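PDB 4R85: cytosine deaminase from Klebsiella pneumoniae, which catalyses the hydrolytic deamination of cytosine, and probably of 5-methylcytosine, at an iron(II) site in an amidohydrolase fold. Local coordinates for residues A6-Q11 with R46-P51; H113-V118 with L205-C210; Q236-H241 with N266-P271; L372-A377 with V390-R395. All blocks are in the same frame, centred on the assembly; numbering follows the deposited sequence.

Contact 1 of 4, residues A6-Q11 with R46-P51; sequences ARLRRQ and RLAIPP
Arg7 O receives Ala48 N at 2.8 Å in a nearly straight bond, with an N-H...O angle of 173°. The CA-H of Leu47 also leans on this oxygen. Arg7 N closes the other side of the bridge with a bond to Arg46 O at 2.9 Å, although here the donor lies well above the carbonyl plane. The two strands therefore pair at one point, Arg7 with Leu47, before their paths diverge. Beyond it a water spans the gap, accepting from Arg9 N at 2.9 Å and donating to Ala48 O. Leu47 has CG anti to the backbone N (chi1 -162°), and its CD1 is brought back to the turn, 3.6 Å from Leu8 C. Arg9 lays the aliphatic part of its chain over Ile49, with CG 3.7 Å from Ile49 CG2. Its guanidinium carries on past this contact to salt bridges with Asp346 and Asp380. Leu8 CD2 and Ala6 CB both pack near the methyl of Ala48, next to Leu17 of strand 14-20. A type II turn, Leu8 to Gln11, carries the chain away. The arrangement marks a junction of the amidohydrolase fold, where the amino-terminal beta sheet meets strand 47-57, which continues into the barrel.

Contact 2 of 4, residues H113-V118 with L205-C210; sequences HVRTHV and LVDVHC. With FE2 (Fe (II) ion), chain H; 17E (5-methylcytosine), chain G.
The edge of His209 points at the face of His117 in a T-shaped pair, with ring planes at 90° and centroids 4.7 Å apart. His209 CE1 sits over the rim of that face, 3.4 Å from His117 ND1, while its NE2 binds the iron, whose site is completed by His56, His58, His241 and Asp308. His209 CD2 also lies 3.7 Å from N3 of 5-methylcytosine in the ligand pocket. A water accepts from His209 ND1 and donates to Asp207 O, which helps fix the ring's rotation. Asp207 stands with its carboxylate almost perpendicular to the His117 ring. Its OD1 takes Arg115 NH1 at 2.8 Å in a salt bridge, on the anti side. The guanidinium and carboxylate planes are 79° apart. A second water donates to OD1 and lies 2.6 Å from His117 NE2. Asp207 OD2 bonds to Ser240 OG. Across the barrel interior, the axes of the two strand segments come within 9.9 Å. Strand 143-149 flanks 113-118, and helix 185-202 covers the outer face of 205-209.

Contact 3 of 4, residues Q236-H241 with N266-P271; sequences QVTASH and NFISCP. With FE2 (Fe (II) ion), chain H.
Thr238 and Ile268 pack inside a beta-alpha-beta unit of the barrel, in which strands 237-240 and 266-269 run parallel and helix 250-263 connects them. Backbone bonds run from Asn266 N to Val237 O, from Ala239 N to Asn266 O at 2.8 Å, from Ile268 N to Ala239 O, and from His241 N to Ile268 O. Ile268 shares the face of Thr238 and Ser240. Its CB lies 3.7 Å from Ser240 OG. Its CG1, anti to the carbonyl carbon (chi1 -66°), rests 3.7 Å from Thr238 CG2. CD1 at the tip touches both that methyl and Ser240 OG, which is 3.9 Å away. That hydroxyl is bonded to Asp207 OD2 and to His56 ND1, one shell behind the iron. On the other face, the Phe267 ring lies by Ala239 CB and touches Leu221 of helix 220-231. Past the strand ends, Cys270 SG approaches the His241 ring obliquely, 3.7 Å from CE1. Cys270 is the N-cap of helix 271-277. A water accepts from His241 ND1 and Cys270 N, 3.0 Å from each, and so holds the ring's rotation. His241 NE2 binds the iron(II) ion at 2.5 Å, and the metal lies in the imidazole plane.

Contact 4 of 4, residues L372-A377 with V390-R395; sequences LLILDA and VLTSIR
Leu372 and Ile394 form a hydrogen-bonded antiparallel pair, with Leu372 N reaching Ile394 O at 2.9 Å and Ile394 N reaching Leu372 O at 2.8 Å. Further along, Ile374 N bonds to Thr392 O. Ile374 O then receives Leu391 N at 2.9 Å and Thr392 N more weakly at 3.5 Å. Two residues thus face one, a classic beta bulge, and Leu375 pairs with Val390 one step out of register. On one face, Leu372 lies beside Ile394 and points the same way. Its CG takes the crowded position between backbone N and carbonyl carbon (chi1 71°), and CD2 comes 3.8 Å from Ile394 CB. Ile374 and Thr392 run alongside each other on this face, with Thr392 OG1 bonded to Gln402. On the other face, Leu373 CD2 presses on the hydroxyl of Ser393, 3.2 Å from OG, which is weakly bonded to Gln112. Leu375 CD2 meets Val390 CG2 at 3.8 Å, the two side chains set at a slant. At the bulge, Leu391 turns its CG to Asp376 CB, 3.9 Å away. Asp376 is the centre of an inverse gamma turn, and its OD1 makes a salt bridge with Arg46. Strand 47-57 flanks 372-375 on its other edge, and strand 398-403 does the same for 390-395. Leu373 and Leu375 pack on Ile49 and Phe52, while Leu372 and Ile394 pack on Leu19 of strand 14-20.

In the fold
Contacts 2 and 3 lie in the buried barrel, their centres 9 Å apart, on neighbouring strands 205-209 and 237-240. Each supplies one histidine to the same iron. Contact 2 adds a salt bridge and a ring pair, whereas contact 3 is mainly backbone pairing with its histidine at the end. Contacts 1 and 4 lie about 20 Å from the centre of the chain. Their centres are also 9 Å apart, and strand 47-57 pairs with 372-375. Contact 4 is largely apolar and mostly buried. Contact 1 is partly exposed, with Arg9 reaching carboxylates outside both segments and Arg46 joining it to Asp376 of contact 4. Pairing is parallel in contact 3, antiparallel in contact 4, and absent in contact 2.

Contact 1 of 4, residues A6-Q11 with R46-P51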
loop_
_atom_site.group_PDB
_atom_site.type_symbol
_atom_site.label_atom_id
_atom_site.label_comp_id
_atom_site.label_asym_id
_atom_site.label_seq_id
_atom_site.Cartn_x
_atom_site.Cartn_y
_atom_site.Cartn_z
ATOM N N ALA A 6 1.765 -18.764 -22.482
ATOM C CA ALA A 6 1.771 -18.394 -21.077
ATOM C C ALA A 6 3.190 -18.347 -20.545
ATOM O O ALA A 6 4.011 -19.204 -20.870
ATOM C CB ALA A 6 0.949 -19.371 -20.269
ATOM N N ARG A 7 3.481 -17.333 -19.742
ATOM C CA ARG A 7 4.731 -17.310 -18.999
ATOM C C ARG A 7 4.553 -18.080 -17.703
ATOM O O ARG A 7 3.456 -18.121 -17.135
ATOM C CB ARG A 7 5.152 -15.877 -18.693
ATOM C CG ARG A 7 5.349 -15.013 -19.927
ATOM C CD ARG A 7 6.671 -15.282 -20.600
ATOM N NE ARG A 7 7.787 -14.961 -19.723
ATOM C CZ ARG A 7 8.364 -13.767 -19.648
ATOM N NH1 ARG A 7 9.379 -13.583 -18.814
ATOM N NH2 ARG A 7 7.931 -12.762 -20.406
ATOM N N LEU A 8 5.631 -18.691 -17.231
ATOM C CA LEU A 8 5.645 -19.261 -15.885
ATOM C C LEU A 8 6.638 -18.464 -15.056
ATOM O O LEU A 8 7.489 -17.762 -15.609
ATOM C CB LEU A 8 6.011 -20.745 -15.927
ATOM C CG LEU A 8 4.981 -21.613 -16.656
ATOM C CD1 LEU A 8 5.484 -23.045 -16.762
ATOM C CD2 LEU A 8 3.615 -21.564 -15.943
ATOM N N ARG A 9 6.520 -18.546 -13.736
ATOM C CA ARG A 9 7.315 -17.689 -12.859
ATOM C C ARG A 9 8.814 -17.933 -12.980
ATOM O O ARG A 9 9.270 -19.076 -12.965
ATOM C CB ARG A 9 6.869 -17.826 -11.398
ATOM C CG ARG A 9 5.535 -17.157 -11.109
ATOM C CD ARG A 9 5.267 -17.088 -9.610
ATOM N NE ARG A 9 6.387 -16.444 -8.926
ATOM C CZ ARG A 9 6.943 -16.897 -7.808
ATOM N NH1 ARG A 9 6.475 -17.999 -7.228
ATOM N NH2 ARG A 9 7.954 -16.233 -7.260
ATOM N N ARG A 10 9.565 -16.841 -13.111
ATOM C CA ARG A 10 11.026 -16.884 -13.137
ATOM C C ARG A 10 11.595 -17.743 -14.266
ATOM O O ARG A 10 12.659 -18.347 -14.118
ATOM C CB ARG A 10 11.579 -17.335 -11.779
ATOM C CG ARG A 10 11.172 -16.423 -10.629
ATOM C CD ARG A 10 11.601 -16.988 -9.283
ATOM N NE ARG A 10 13.021 -16.783 -9.012
ATOM C CZ ARG A 10 13.631 -17.187 -7.901
ATOM N NH1 ARG A 10 12.944 -17.820 -6.956
ATOM N NH2 ARG A 10 14.926 -16.959 -7.733
ATOM N N GLN A 11 10.880 -17.795 -15.387
ATOM C CA GLN A 11 11.373 -18.454 -16.595
ATOM C C GLN A 11 11.164 -17.539 -17.793
ATOM O O GLN A 11 10.255 -16.704 -17.791
ATOM C CB GLN A 11 10.666 -19.788 -16.822
ATOM C CG GLN A 11 10.901 -20.802 -15.726
ATOM C CD GLN A 11 10.440 -22.189 -16.116
ATOM O OE1 GLN A 11 9.477 -22.715 -15.557
ATOM N NE2 GLN A 11 11.129 -22.793 -17.080
ATOM N N ARG A 46 1.178 -13.486 -20.981
ATOM C CA ARG A 46 0.930 -13.212 -19.573
ATOM C C ARG A 46 1.298 -14.388 -18.683
ATOM O O ARG A 46 1.328 -15.537 -19.121
ATOM C CB ARG A 46 -0.523 -12.825 -19.352
ATOM C CG ARG A 46 -0.857 -11.481 -19.928
ATOM C CD ARG A 46 -2.326 -11.223 -19.852
ATOM N NE ARG A 46 -2.683 -9.991 -20.546
ATOM C CZ ARG A 46 -3.324 -9.953 -21.709
ATOM N NH1 ARG A 46 -3.684 -11.082 -22.303
ATOM N NH2 ARG A 46 -3.608 -8.787 -22.273
ATOM N N LEU A 47 1.574 -14.080 -17.426
ATOM C CA LEU A 47 1.953 -15.071 -16.434
ATOM C C LEU A 47 0.796 -15.999 -16.022
ATOM O O LEU A 47 -0.302 -15.534 -15.705
ATOM C CB LEU A 47 2.469 -14.309 -15.220
ATOM C CG LEU A 47 3.317 -14.909 -14.120
ATOM C CD1 LEU A 47 4.530 -15.600 -14.675
ATOM C CD2 LEU A 47 3.719 -13.774 -13.190
ATOM N N ALA A 48 1.038 -17.309 -16.035
ATOM C CA ALA A 48 0.123 -18.265 -15.411
ATOM C C ALA A 48 0.708 -18.692 -14.068
ATOM O O ALA A 48 1.874 -19.077 -13.991
ATOM C CB ALA A 48 -0.087 -19.485 -16.308
ATOM N N ILE A 49 -0.089 -18.614 -13.008
ATOM C CA ILE A 49 0.376 -18.973 -11.665
ATOM C C ILE A 49 -0.673 -19.814 -10.963
ATOM O O ILE A 49 -1.852 -19.784 -11.333
ATOM C CB ILE A 49 0.608 -17.724 -10.788
ATOM C CG1 ILE A 49 -0.651 -16.856 -10.777
ATOM C CG2 ILE A 49 1.800 -16.925 -11.276
ATOM C CD1 ILE A 49 -0.640 -15.790 -9.710
ATOM N N PRO A 50 -0.256 -20.579 -9.949
ATOM C CA PRO A 50 -1.256 -21.218 -9.092
ATOM C C PRO A 50 -2.041 -20.127 -8.335
ATOM O O PRO A 50 -1.593 -18.975 -8.282
ATOM C CB PRO A 50 -0.401 -22.069 -8.146
ATOM C CG PRO A 50 0.942 -21.377 -8.122
ATOM C CD PRO A 50 1.121 -20.911 -9.538
ATOM N N PRO A 51 -3.214 -20.469 -7.781
ATOM C CA PRO A 51 -4.077 -19.426 -7.202
ATOM C C PRO A 51 -3.428 -18.690 -6.039
ATOM O O PRO A 51 -2.534 -19.216 -5.370
ATOM C CB PRO A 51 -5.293 -20.211 -6.693
ATOM C CG PRO A 51 -5.255 -21.522 -7.452
ATOM C CD PRO A 51 -3.813 -21.813 -7.677
HETATM O O HOH W 1 4.151 -19.829 -12.699
#

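Contact 2 of 4, residues H113-V118 with L205-C210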
loop_
_atom_site.group_PDB
_atom_site.type_symbol
_atom_site.label_atom_id
_atom_site.label_comp_id
_atom_site.label_asym_id
_atom_site.label_seq_id
_atom_site.Cartn_x
_atom_site.Cartn_y
_atom_site.Cartn_z
ATOM N N HIS A 113 -7.581 -20.536 -1.958
ATOM C CA HIS A 113 -7.230 -21.194 -0.708
ATOM C C HIS A 113 -7.283 -20.187 0.433
ATOM O O HIS A 113 -6.675 -19.118 0.367
ATOM C CB HIS A 113 -5.848 -21.838 -0.813
ATOM C CG HIS A 113 -5.785 -22.922 -1.839
ATOM N ND1 HIS A 113 -6.263 -24.193 -1.604
ATOM C CD2 HIS A 113 -5.341 -22.914 -3.118
ATOM C CE1 HIS A 113 -6.096 -24.930 -2.688
ATOM N NE2 HIS A 113 -5.541 -24.178 -3.623
ATOM N N VAL A 114 -8.040 -20.525 1.471
ATOM C CA VAL A 114 -8.282 -19.600 2.562
ATOM C C VAL A 114 -8.199 -20.323 3.898
ATOM O O VAL A 114 -8.752 -21.402 4.055
ATOM C CB VAL A 114 -9.695 -18.982 2.450
ATOM C CG1 VAL A 114 -9.994 -18.057 3.650
ATOM C CG2 VAL A 114 -9.863 -18.235 1.136
ATOM N N ARG A 115 -7.510 -19.724 4.861
ATOM C CA ARG A 115 -7.561 -20.222 6.228
ATOM C C ARG A 115 -8.184 -19.139 7.104
ATOM O O ARG A 115 -7.640 -18.037 7.216
ATOM C CB ARG A 115 -6.164 -20.598 6.730
ATOM C CG ARG A 115 -6.130 -20.985 8.209
ATOM C CD ARG A 115 -4.709 -21.338 8.652
ATOM N NE ARG A 115 -4.323 -22.681 8.217
ATOM C CZ ARG A 115 -3.136 -23.214 8.469
ATOM N NH1 ARG A 115 -2.232 -22.501 9.132
ATOM N NH2 ARG A 115 -2.849 -24.445 8.052
ATOM N N THR A 116 -9.338 -19.436 7.696
ATOM C CA THR A 116 -10.011 -18.441 8.518
ATOM C C THR A 116 -9.878 -18.807 9.979
ATOM O O THR A 116 -9.977 -19.977 10.341
ATOM C CB THR A 116 -11.515 -18.272 8.168
ATOM O OG1 THR A 116 -12.064 -17.204 8.950
ATOM C CG2 THR A 116 -12.306 -19.542 8.461
ATOM N N HIS A 117 -9.618 -17.806 10.811
ATOM C CA HIS A 117 -9.733 -17.981 12.249
ATOM C C HIS A 117 -11.181 -17.691 12.643
ATOM O O HIS A 117 -11.828 -16.826 12.049
ATOM C CB HIS A 117 -8.745 -17.060 12.983
ATOM C CG HIS A 117 -7.315 -17.393 12.690
ATOM N ND1 HIS A 117 -6.495 -18.023 13.600
ATOM C CD2 HIS A 117 -6.583 -17.246 11.560
ATOM C CE1 HIS A 117 -5.310 -18.232 13.049
ATOM N NE2 HIS A 117 -5.338 -17.770 11.813
ATOM N N VAL A 118 -11.703 -18.451 13.606
ATOM C CA VAL A 118 -13.045 -18.221 14.127
ATOM C C VAL A 118 -12.977 -18.171 15.643
ATOM O O VAL A 118 -12.438 -19.078 16.261
ATOM C CB VAL A 118 -14.016 -19.355 13.747
ATOM C CG1 VAL A 118 -15.444 -19.018 14.225
ATOM C CG2 VAL A 118 -13.983 -19.592 12.260
ATOM N N LEU A 205 -3.730 -29.394 12.526
ATOM C CA LEU A 205 -2.706 -28.387 12.299
ATOM C C LEU A 205 -2.767 -27.360 13.427
ATOM O O LEU A 205 -3.695 -27.377 14.235
ATOM C CB LEU A 205 -2.926 -27.699 10.948
ATOM C CG LEU A 205 -2.971 -28.623 9.724
ATOM C CD1 LEU A 205 -3.032 -27.805 8.434
ATOM C CD2 LEU A 205 -1.752 -29.537 9.713
ATOM N N VAL A 206 -1.774 -26.478 13.480
ATOM C CA VAL A 206 -1.704 -25.436 14.507
ATOM C C VAL A 206 -1.411 -24.090 13.858
ATOM O O VAL A 206 -0.529 -23.992 13.011
ATOM C CB VAL A 206 -0.574 -25.742 15.516
ATOM C CG1 VAL A 206 -0.321 -24.555 16.448
ATOM C CG2 VAL A 206 -0.914 -26.984 16.313
ATOM N N ASP A 207 -2.156 -23.058 14.240
ATOM C CA ASP A 207 -1.860 -21.696 13.791
ATOM C C ASP A 207 -2.208 -20.715 14.904
ATOM O O ASP A 207 -3.380 -20.474 15.170
ATOM C CB ASP A 207 -2.657 -21.348 12.539
ATOM C CG ASP A 207 -2.134 -20.109 11.835
ATOM O OD1 ASP A 207 -2.167 -20.079 10.581
ATOM O OD2 ASP A 207 -1.684 -19.167 12.520
ATOM N N VAL A 208 -1.183 -20.143 15.529
ATOM C CA VAL A 208 -1.341 -19.392 16.767
ATOM C C VAL A 208 -1.075 -17.900 16.566
ATOM O O VAL A 208 -0.093 -17.524 15.918
ATOM C CB VAL A 208 -0.368 -19.940 17.842
ATOM C CG1 VAL A 208 -0.330 -19.034 19.061
ATOM C CG2 VAL A 208 -0.755 -21.364 18.239
ATOM N N HIS A 209 -1.953 -17.064 17.125
ATOM C CA HIS A 209 -1.709 -15.620 17.239
ATOM C C HIS A 209 -0.651 -15.454 18.310
ATOM O O HIS A 209 -0.932 -15.523 19.497
ATOM C CB HIS A 209 -2.984 -14.882 17.653
ATOM C CG HIS A 209 -3.913 -14.611 16.514
ATOM N ND1 HIS A 209 -4.540 -15.617 15.811
ATOM C CD2 HIS A 209 -4.311 -13.449 15.948
ATOM C CE1 HIS A 209 -5.286 -15.086 14.859
ATOM N NE2 HIS A 209 -5.166 -13.772 14.924
ATOM N N CYS A 210 0.585 -15.259 17.897
ATOM C CA CYS A 210 1.654 -15.585 18.817
ATOM C C CYS A 210 2.109 -14.456 19.747
ATOM O O CYS A 210 1.994 -14.560 20.962
ATOM C CB CYS A 210 2.820 -16.213 18.060
ATOM S SG CYS A 210 3.888 -17.027 19.190
HETATM FE FE FE2 H . -5.297 -12.444 12.989
HETATM N N1 17E G . -8.071 -10.655 16.913
HETATM C C2 17E G . -6.777 -10.598 17.231
HETATM O O2 17E G . -6.368 -11.033 18.466
HETATM N N3 17E G . -5.864 -10.131 16.374
HETATM C C4 17E G . -6.234 -9.696 15.158
HETATM N N4 17E G . -5.251 -9.198 14.251
HETATM C C5 17E G . -7.578 -9.738 14.779
HETATM C C6 17E G . -8.492 -10.237 15.702
HETATM C CM5 17E G . -8.006 -9.261 13.428
HETATM O O HOH W 2 -0.390 -24.555 10.262
HETATM O O HOH W 3 -5.189 -18.428 16.212
HETATM O O HOH W 4 -3.659 -18.072 9.822
#

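Contact 3 of 4, residues Q236-H241 with N266-P271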
loop_
_atom_site.group_PDB
_atom_site.type_symbol
_atom_site.label_atom_id
_atom_site.label_comp_id
_atom_site.label_asym_id
_atom_site.label_seq_id
_atom_site.Cartn_x
_atom_site.Cartn_y
_atom_site.Cartn_z
ATOM N N GLN A 236 3.490 -28.678 10.488
ATOM C CA GLN A 236 2.059 -28.534 10.759
ATOM C C GLN A 236 1.757 -27.328 11.645
ATOM O O GLN A 236 0.612 -27.124 12.056
ATOM C CB GLN A 236 1.513 -29.799 11.424
ATOM C CG GLN A 236 1.451 -31.022 10.505
ATOM C CD GLN A 236 2.811 -31.625 10.240
ATOM O OE1 GLN A 236 3.600 -31.840 11.162
ATOM N NE2 GLN A 236 3.101 -31.894 8.973
ATOM N N VAL A 237 2.784 -26.532 11.936
ATOM C CA VAL A 237 2.655 -25.432 12.886
ATOM C C VAL A 237 2.981 -24.087 12.249
ATOM O O VAL A 237 4.001 -23.939 11.588
ATOM C CB VAL A 237 3.576 -25.649 14.112
ATOM C CG1 VAL A 237 3.508 -24.445 15.067
ATOM C CG2 VAL A 237 3.177 -26.941 14.842
ATOM N N THR A 238 2.100 -23.112 12.454
ATOM C CA THR A 238 2.342 -21.750 11.994
ATOM C C THR A 238 2.262 -20.780 13.164
ATOM O O THR A 238 1.403 -20.922 14.045
ATOM C CB THR A 238 1.337 -21.326 10.896
ATOM O OG1 THR A 238 1.484 -22.181 9.752
ATOM C CG2 THR A 238 1.582 -19.880 10.465
ATOM N N ALA A 239 3.175 -19.809 13.182
ATOM C CA ALA A 239 3.091 -18.682 14.101
ATOM C C ALA A 239 2.641 -17.454 13.320
ATOM O O ALA A 239 3.327 -17.012 12.389
ATOM C CB ALA A 239 4.454 -18.433 14.763
ATOM N N SER A 240 1.489 -16.898 13.689
ATOM C CA SER A 240 0.978 -15.705 13.029
ATOM C C SER A 240 1.245 -14.495 13.911
ATOM O O SER A 240 1.296 -14.625 15.128
ATOM C CB SER A 240 -0.528 -15.838 12.777
ATOM O OG SER A 240 -0.816 -16.806 11.773
ATOM N N HIS A 241 1.445 -13.329 13.298
ATOM C CA HIS A 241 1.552 -12.069 14.055
ATOM C C HIS A 241 2.634 -12.107 15.113
ATOM O O HIS A 241 2.363 -11.837 16.287
ATOM C CB HIS A 241 0.284 -11.766 14.854
ATOM C CG HIS A 241 -0.948 -11.559 14.038
ATOM N ND1 HIS A 241 -1.121 -10.474 13.208
ATOM C CD2 HIS A 241 -2.103 -12.261 13.990
ATOM C CE1 HIS A 241 -2.325 -10.529 12.661
ATOM N NE2 HIS A 241 -2.937 -11.608 13.116
ATOM N N ASN A 266 6.183 -22.465 10.327
ATOM C CA ASN A 266 5.922 -21.418 9.345
ATOM C C ASN A 266 5.557 -20.117 10.037
ATOM O O ASN A 266 5.176 -20.120 11.203
ATOM C CB ASN A 266 4.763 -21.818 8.416
ATOM C CG ASN A 266 5.004 -23.140 7.707
ATOM O OD1 ASN A 266 5.691 -23.193 6.691
ATOM N ND2 ASN A 266 4.426 -24.208 8.235
ATOM N N PHE A 267 5.674 -19.013 9.306
ATOM C CA PHE A 267 5.334 -17.694 9.821
ATOM C C PHE A 267 4.376 -16.973 8.887
ATOM O O PHE A 267 4.521 -17.023 7.670
ATOM C CB PHE A 267 6.602 -16.854 10.014
ATOM C CG PHE A 267 7.454 -17.318 11.154
ATOM C CD1 PHE A 267 7.448 -16.634 12.357
ATOM C CD2 PHE A 267 8.233 -18.465 11.036
ATOM C CE1 PHE A 267 8.225 -17.066 13.414
ATOM C CE2 PHE A 267 8.992 -18.914 12.096
ATOM C CZ PHE A 267 9.000 -18.207 13.281
ATOM N N ILE A 268 3.385 -16.298 9.460
ATOM C CA ILE A 268 2.524 -15.442 8.659
ATOM C C ILE A 268 2.618 -14.009 9.176
ATOM O O ILE A 268 2.554 -13.770 10.381
ATOM C CB ILE A 268 1.063 -15.936 8.667
ATOM C CG1 ILE A 268 0.958 -17.299 7.953
ATOM C CG2 ILE A 268 0.146 -14.908 7.999
ATOM C CD1 ILE A 268 -0.422 -17.934 8.067
ATOM N N SER A 269 2.809 -13.066 8.261
ATOM C CA SER A 269 2.844 -11.648 8.614
ATOM C C SER A 269 1.671 -10.947 7.948
ATOM O O SER A 269 1.354 -11.237 6.794
ATOM C CB SER A 269 4.144 -11.019 8.123
ATOM O OG SER A 269 4.093 -9.605 8.248
ATOM N N CYS A 270 1.042 -10.018 8.670
ATOM C CA CYS A 270 -0.080 -9.247 8.144
ATOM C C CYS A 270 0.284 -7.764 8.172
ATOM O O CYS A 270 -0.129 -7.030 9.078
ATOM C CB CYS A 270 -1.344 -9.482 8.977
ATOM S SG CYS A 270 -1.847 -11.221 9.073
ATOM N N PRO A 271 1.073 -7.324 7.182
ATOM C CA PRO A 271 1.692 -5.995 7.241
ATOM C C PRO A 271 0.721 -4.816 7.255
ATOM O O PRO A 271 1.006 -3.858 7.965
ATOM C CB PRO A 271 2.583 -5.962 5.983
ATOM C CG PRO A 271 1.993 -6.989 5.061
ATOM C CD PRO A 271 1.475 -8.069 5.973
HETATM FE FE FE2 H . -5.297 -12.444 12.989
HETATM O O HOH W 5 4.728 -14.398 12.211
HETATM O O HOH W 6 1.105 -9.244 11.580
#

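Contact 4 of 4, residues L372-A377 with V390-R395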
loop_
_atom_site.group_PDB
_atom_site.type_symbol
_atom_site.label_atom_id
_atom_site.label_comp_id
_atom_site.label_asym_id
_atom_site.label_seq_id
_atom_site.Cartn_x
_atom_site.Cartn_y
_atom_site.Cartn_z
ATOM N N LEU A 372 -5.619 -22.530 -11.349
ATOM C CA LEU A 372 -4.630 -21.546 -11.765
ATOM C C LEU A 372 -5.249 -20.225 -12.218
ATOM O O LEU A 372 -6.455 -20.142 -12.491
ATOM C CB LEU A 372 -3.745 -22.119 -12.882
ATOM C CG LEU A 372 -4.382 -22.314 -14.262
ATOM C CD1 LEU A 372 -3.308 -22.353 -15.335
ATOM C CD2 LEU A 372 -5.214 -23.584 -14.320
ATOM N N LEU A 373 -4.405 -19.200 -12.297
ATOM C CA LEU A 373 -4.818 -17.874 -12.718
ATOM C C LEU A 373 -3.991 -17.410 -13.897
ATOM O O LEU A 373 -2.848 -17.842 -14.086
ATOM C CB LEU A 373 -4.612 -16.857 -11.590
ATOM C CG LEU A 373 -5.108 -17.179 -10.183
ATOM C CD1 LEU A 373 -4.723 -16.052 -9.240
ATOM C CD2 LEU A 373 -6.614 -17.410 -10.167
ATOM N N ILE A 374 -4.570 -16.525 -14.691
ATOM C CA ILE A 374 -3.793 -15.763 -15.654
ATOM C C ILE A 374 -3.781 -14.310 -15.179
ATOM O O ILE A 374 -4.834 -13.691 -15.042
ATOM C CB ILE A 374 -4.376 -15.869 -17.068
ATOM C CG1 ILE A 374 -4.300 -17.319 -17.564
ATOM C CG2 ILE A 374 -3.635 -14.929 -18.020
ATOM C CD1 ILE A 374 -5.004 -17.555 -18.867
ATOM N N LEU A 375 -2.591 -13.792 -14.893
ATOM C CA LEU A 375 -2.409 -12.436 -14.370
ATOM C C LEU A 375 -2.010 -11.499 -15.498
ATOM O O LEU A 375 -1.255 -11.892 -16.379
ATOM C CB LEU A 375 -1.277 -12.410 -13.354
ATOM C CG LEU A 375 -1.441 -12.678 -11.873
ATOM C CD1 LEU A 375 -0.123 -12.357 -11.199
ATOM C CD2 LEU A 375 -2.572 -11.830 -11.290
ATOM N N ASP A 376 -2.486 -10.256 -15.455
ATOM C CA ASP A 376 -2.168 -9.280 -16.493
ATOM C C ASP A 376 -0.784 -8.659 -16.272
ATOM O O ASP A 376 -0.653 -7.446 -16.085
ATOM C CB ASP A 376 -3.243 -8.193 -16.552
ATOM C CG ASP A 376 -3.131 -7.315 -17.791
ATOM O OD1 ASP A 376 -2.541 -7.762 -18.804
ATOM O OD2 ASP A 376 -3.645 -6.173 -17.748
ATOM N N ALA A 377 0.239 -9.508 -16.293
ATOM C CA ALA A 377 1.629 -9.090 -16.143
ATOM C C ALA A 377 2.508 -10.252 -16.582
ATOM O O ALA A 377 2.038 -11.383 -16.640
ATOM C CB ALA A 377 1.916 -8.735 -14.706
ATOM N N VAL A 390 -6.401 -9.960 -12.173
ATOM C CA VAL A 390 -6.584 -11.368 -12.479
ATOM C C VAL A 390 -7.561 -11.458 -13.633
ATOM O O VAL A 390 -8.737 -11.097 -13.495
ATOM C CB VAL A 390 -7.145 -12.138 -11.278
ATOM C CG1 VAL A 390 -7.538 -13.556 -11.691
ATOM C CG2 VAL A 390 -6.129 -12.145 -10.131
ATOM N N LEU A 391 -7.074 -11.928 -14.778
ATOM C CA LEU A 391 -7.882 -11.949 -15.984
ATOM C C LEU A 391 -8.734 -13.212 -16.076
ATOM O O LEU A 391 -9.836 -13.187 -16.616
ATOM C CB LEU A 391 -6.989 -11.842 -17.218
ATOM C CG LEU A 391 -6.227 -10.528 -17.398
ATOM C CD1 LEU A 391 -5.507 -10.553 -18.722
ATOM C CD2 LEU A 391 -7.163 -9.320 -17.317
ATOM N N THR A 392 -8.205 -14.318 -15.565
ATOM C CA THR A 392 -8.918 -15.586 -15.599
ATOM C C THR A 392 -8.592 -16.373 -14.345
ATOM O O THR A 392 -7.443 -16.416 -13.918
ATOM C CB THR A 392 -8.514 -16.424 -16.826
ATOM O OG1 THR A 392 -8.584 -15.616 -18.009
ATOM C CG2 THR A 392 -9.443 -17.620 -16.983
ATOM N N SER A 393 -9.613 -16.962 -13.733
ATOM C CA SER A 393 -9.401 -17.883 -12.630
ATOM C C SER A 393 -10.010 -19.211 -13.023
ATOM O O SER A 393 -11.187 -19.282 -13.381
ATOM C CB SER A 393 -10.040 -17.372 -11.341
ATOM O OG SER A 393 -9.744 -18.231 -10.251
ATOM N N ILE A 394 -9.191 -20.254 -12.971
ATOM C CA ILE A 394 -9.620 -21.595 -13.328
ATOM C C ILE A 394 -9.546 -22.469 -12.093
ATOM O O ILE A 394 -8.562 -22.442 -11.361
ATOM C CB ILE A 394 -8.745 -22.177 -14.457
ATOM C CG1 ILE A 394 -8.903 -21.331 -15.721
ATOM C CG2 ILE A 394 -9.118 -23.632 -14.744
ATOM C CD1 ILE A 394 -7.966 -21.726 -16.861
ATOM N N ARG A 395 -10.603 -23.225 -11.845
ATOM C CA ARG A 395 -10.658 -24.067 -10.662
ATOM C C ARG A 395 -11.258 -25.409 -11.042
ATOM O O ARG A 395 -12.331 -25.463 -11.632
ATOM C CB ARG A 395 -11.498 -23.399 -9.579
ATOM C CG ARG A 395 -11.727 -24.264 -8.365
ATOM C CD ARG A 395 -12.363 -23.458 -7.260
ATOM N NE ARG A 395 -12.711 -24.289 -6.116
ATOM C CZ ARG A 395 -11.849 -24.643 -5.172
ATOM N NH1 ARG A 395 -10.583 -24.254 -5.252
ATOM N NH2 ARG A 395 -12.248 -25.391 -4.153
#